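Aminomethyltransferase (Bartonella henselae, PDB 3GIR) belongs to the aminomethyltransferase family, pairing a folate-binding-type domain with a C-terminal barrel domain of the glycine cleavage T-protein kind. Local coordinates at residues H83-A88 with V167-R172. Residues are numbered along the deposited sequence; the frame is centred on the assembly and turned at random.
Sequences HMKLIA and VIALER
Leu170 lies against Leu86 and Ala88, its CD1 4.2 Å from Leu86 CB and 4.3 Å from Ala88 CB. Farther along this face, which also carries Ile168, Leu86 CD2 meets Arg172 CG. The guanidinium of Arg172 folds back over Leu170, whose CB sits above its centre; NH1 donates a hydrogen bond to Glu171 O, in the guanidinium plane but well above that carbonyl's own plane. On the other face, Ile87 CG2 crosses Val167 CG1 at a slant, 3.6 Å away, each methyl anti to its own backbone N (Val167 chi1 -178°), and helix 149-159 covers them through Phe153 and Leu156. The backbone carrying these side chains is the edge of the five-stranded antiparallel sheet in the folate-binding-type domain: strand 166-169 is outermost, next to strand 85-90. Ala88 and Ile168 make a hydrogen-bonded pair, with both N to O distances 2.9 Å, and Leu170 N reaches Leu86 O almost straight, at 170°. Here the chains begin to part: a water replaces the return bond, accepting from Leu86 N and donating to Leu170 O; another accepts from Lys85 NZ and Arg172 N. Bent at chi2 (72°), the Lys85 chain runs past Ala169 CB; its NZ makes a weak hydrogen bond of 3.1 Å to Leu170 O, with CE equally near.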
ATOM      1  N   HIS A  83       0.599 -10.874  -6.413  1.00 16.10           N
ATOM      2  CA  HIS A  83      -0.615 -10.352  -7.008  1.00 16.97           C
ATOM      3  C   HIS A  83      -0.450  -8.902  -7.419  1.00 17.63           C
ATOM      4  O   HIS A  83      -1.179  -8.413  -8.296  1.00 19.82           O
ATOM      5  CB  HIS A  83      -1.811 -10.581  -6.063  1.00 17.72           C
ATOM      6  CG  HIS A  83      -1.726  -9.862  -4.771  1.00 16.56           C
ATOM      7  ND1 HIS A  83      -0.549  -9.734  -4.062  1.00 18.54           N
ATOM      8  CD2 HIS A  83      -2.650  -9.156  -4.057  1.00 19.15           C
ATOM      9  CE1 HIS A  83      -0.755  -9.037  -2.955  1.00 20.19           C
ATOM     10  NE2 HIS A  83      -2.025  -8.651  -2.933  1.00 21.74           N
ATOM     11  N   MET A  84       0.486  -8.193  -6.813  1.00 16.05           N
ATOM     12  CA  MET A  84       0.871  -6.836  -7.234  0.50 16.22           C
ATOM     13  C   MET A  84       1.583  -6.927  -8.576  1.00 16.41           C
ATOM     14  O   MET A  84       2.026  -7.994  -8.988  1.00 18.63           O
ATOM     15  CB  MET A  84       1.848  -6.182  -6.246  0.50 15.98           C
ATOM     16  CG  MET A  84       1.398  -6.107  -4.775  0.50 17.05           C
ATOM     17  SD  MET A  84      -0.087  -5.114  -4.388  0.50 16.35           S
ATOM     18  CE  MET A  84       0.538  -3.500  -4.180  0.50 13.44           C
ATOM     19  N   LYS A  85       1.664  -5.801  -9.274  1.00 17.36           N
ATOM     20  CA  LYS A  85       2.182  -5.750 -10.640  1.00 17.43           C
ATOM     21  C   LYS A  85       3.253  -4.708 -10.790  1.00 18.73           C
ATOM     22  O   LYS A  85       3.052  -3.559 -10.417  1.00 18.22           O
ATOM     23  CB  LYS A  85       1.068  -5.488 -11.681  1.00 18.85           C
ATOM     24  CG  LYS A  85       1.434  -5.826 -13.087  1.00 19.66           C
ATOM     25  CD  LYS A  85       1.503  -7.359 -13.292  1.00 21.82           C
ATOM     26  CE  LYS A  85       1.837  -7.748 -14.689  1.00 23.82           C
ATOM     27  NZ  LYS A  85       1.788  -9.247 -14.793  1.00 22.91           N
ATOM     28  N   LEU A  86       4.376  -5.140 -11.345  1.00 17.23           N
ATOM     29  CA  LEU A  86       5.479  -4.240 -11.708  1.00 18.16           C
ATOM     30  C   LEU A  86       5.276  -3.834 -13.154  1.00 17.15           C
ATOM     31  O   LEU A  86       5.035  -4.699 -14.028  1.00 18.40           O
ATOM     32  CB  LEU A  86       6.806  -4.974 -11.596  1.00 19.95           C
ATOM     33  CG  LEU A  86       7.453  -4.827 -10.234  1.00 23.84           C
ATOM     34  CD1 LEU A  86       6.646  -5.557  -9.214  1.00 27.03           C
ATOM     35  CD2 LEU A  86       8.907  -5.365 -10.376  1.00 26.96           C
ATOM     36  N   ILE A  87       5.306  -2.539 -13.396  1.00 15.47           N
ATOM     37  CA  ILE A  87       5.264  -1.995 -14.714  1.00 17.64           C
ATOM     38  C   ILE A  87       6.544  -1.164 -14.925  1.00 16.56           C
ATOM     39  O   ILE A  87       6.812  -0.194 -14.201  1.00 18.60           O
ATOM     40  CB  ILE A  87       4.047  -1.102 -14.821  1.00 18.11           C
ATOM     41  CG1 ILE A  87       2.738  -1.899 -14.700  1.00 19.54           C
ATOM     42  CG2 ILE A  87       4.000  -0.375 -16.210  1.00 18.42           C
ATOM     43  CD1 ILE A  87       1.422  -1.061 -14.507  1.00 21.41           C
ATOM     44  N   ALA A  88       7.329  -1.557 -15.939  1.00 16.76           N
ATOM     45  CA  ALA A  88       8.539  -0.789 -16.324  1.00 16.55           C
ATOM     46  C   ALA A  88       8.160   0.322 -17.290  1.00 18.13           C
ATOM     47  O   ALA A  88       7.246   0.170 -18.158  1.00 19.60           O
ATOM     48  CB  ALA A  88       9.575  -1.672 -16.954  1.00 17.75           C
ATOM     49  N   VAL A 167       5.794   1.366 -22.019  1.00 22.62           N
ATOM     50  CA  VAL A 167       5.219   0.900 -20.758  1.00 21.24           C
ATOM     51  C   VAL A 167       5.089  -0.599 -20.927  1.00 20.58           C
ATOM     52  O   VAL A 167       4.446  -1.061 -21.880  1.00 22.58           O
ATOM     53  CB  VAL A 167       3.804   1.537 -20.597  1.00 21.83           C
ATOM     54  CG1 VAL A 167       3.130   1.174 -19.316  1.00 23.61           C
ATOM     55  CG2 VAL A 167       3.935   3.099 -20.683  1.00 25.14           C
ATOM     56  N   ILE A 168       5.654  -1.369 -19.988  1.00 21.35           N
ATOM     57  CA  ILE A 168       5.757  -2.804 -20.105  1.00 19.59           C
ATOM     58  C   ILE A 168       5.306  -3.474 -18.774  1.00 19.18           C
ATOM     59  O   ILE A 168       5.946  -3.256 -17.770  1.00 19.09           O
ATOM     60  CB  ILE A 168       7.232  -3.246 -20.379  1.00 22.34           C
ATOM     61  CG1 ILE A 168       7.798  -2.450 -21.562  1.00 27.18           C
ATOM     62  CG2 ILE A 168       7.282  -4.774 -20.633  1.00 26.44           C
ATOM     63  CD1 ILE A 168       9.301  -2.578 -21.684  1.00 33.16           C
ATOM     64  N   ALA A 169       4.291  -4.335 -18.841  1.00 19.48           N
ATOM     65  CA  ALA A 169       3.851  -5.095 -17.670  1.00 18.65           C
ATOM     66  C   ALA A 169       4.799  -6.280 -17.506  1.00 20.51           C
ATOM     67  O   ALA A 169       5.047  -6.990 -18.443  1.00 23.46           O
ATOM     68  CB  ALA A 169       2.412  -5.562 -17.852  1.00 20.00           C
ATOM     69  N   LEU A 170       5.396  -6.441 -16.329  1.00 18.40           N
ATOM     70  CA  LEU A 170       6.363  -7.490 -16.096  1.00 18.41           C
ATOM     71  C   LEU A 170       5.740  -8.692 -15.424  1.00 17.76           C
ATOM     72  O   LEU A 170       4.784  -8.566 -14.617  1.00 18.98           O
ATOM     73  CB  LEU A 170       7.504  -6.964 -15.275  1.00 18.24           C
ATOM     74  CG  LEU A 170       8.295  -5.729 -15.729  1.00 18.40           C
ATOM     75  CD1 LEU A 170       9.435  -5.344 -14.815  1.00 21.62           C
ATOM     76  CD2 LEU A 170       8.848  -5.974 -17.132  1.00 21.80           C
ATOM     77  N   GLU A 171       6.280  -9.863 -15.746  1.00 18.85           N
ATOM     78  CA  GLU A 171       5.911 -11.113 -15.059  0.70 20.28           C
ATOM     79  C   GLU A 171       6.933 -11.388 -13.957  1.00 18.47           C
ATOM     80  O   GLU A 171       8.098 -11.650 -14.221  1.00 18.90           O
ATOM     81  CB  GLU A 171       5.881 -12.285 -16.040  0.70 21.58           C
ATOM     82  CG  GLU A 171       5.311 -13.538 -15.425  0.70 27.83           C
ATOM     83  CD  GLU A 171       4.849 -14.605 -16.430  0.70 37.01           C
ATOM     84  OE1 GLU A 171       5.547 -14.788 -17.460  0.70 41.34           O
ATOM     85  OE2 GLU A 171       3.802 -15.282 -16.178  0.70 39.73           O
ATOM     86  N   ARG A 172       6.471 -11.268 -12.719  1.00 18.23           N
ATOM     87  CA  ARG A 172       7.348 -11.407 -11.576  1.00 17.16           C
ATOM     88  C   ARG A 172       6.683 -12.007 -10.391  1.00 16.09           C
ATOM     89  O   ARG A 172       5.455 -11.915 -10.207  1.00 16.92           O
ATOM     90  CB  ARG A 172       7.805  -9.998 -11.125  1.00 17.48           C
ATOM     91  CG  ARG A 172       8.644  -9.203 -12.096  1.00 20.62           C
ATOM     92  CD  ARG A 172       9.999  -9.716 -12.264  1.00 19.63           C
ATOM     93  NE  ARG A 172      10.821  -8.907 -13.170  1.00 22.25           N
ATOM     94  CZ  ARG A 172      10.939  -9.091 -14.479  1.00 20.83           C
ATOM     95  NH1 ARG A 172      10.244 -10.025 -15.092  1.00 21.19           N
ATOM     96  NH2 ARG A 172      11.749  -8.330 -15.223  1.00 22.87           N
TER
HETATM   97  O   HOH W   1       4.270  -9.409  -9.700  1.00 26.93           O
HETATM   98  O   HOH W   2       3.458 -10.910 -12.657  1.00 20.87           O
HETATM   99  O   HOH W   3       4.919  -7.883 -11.861  1.00 20.89           O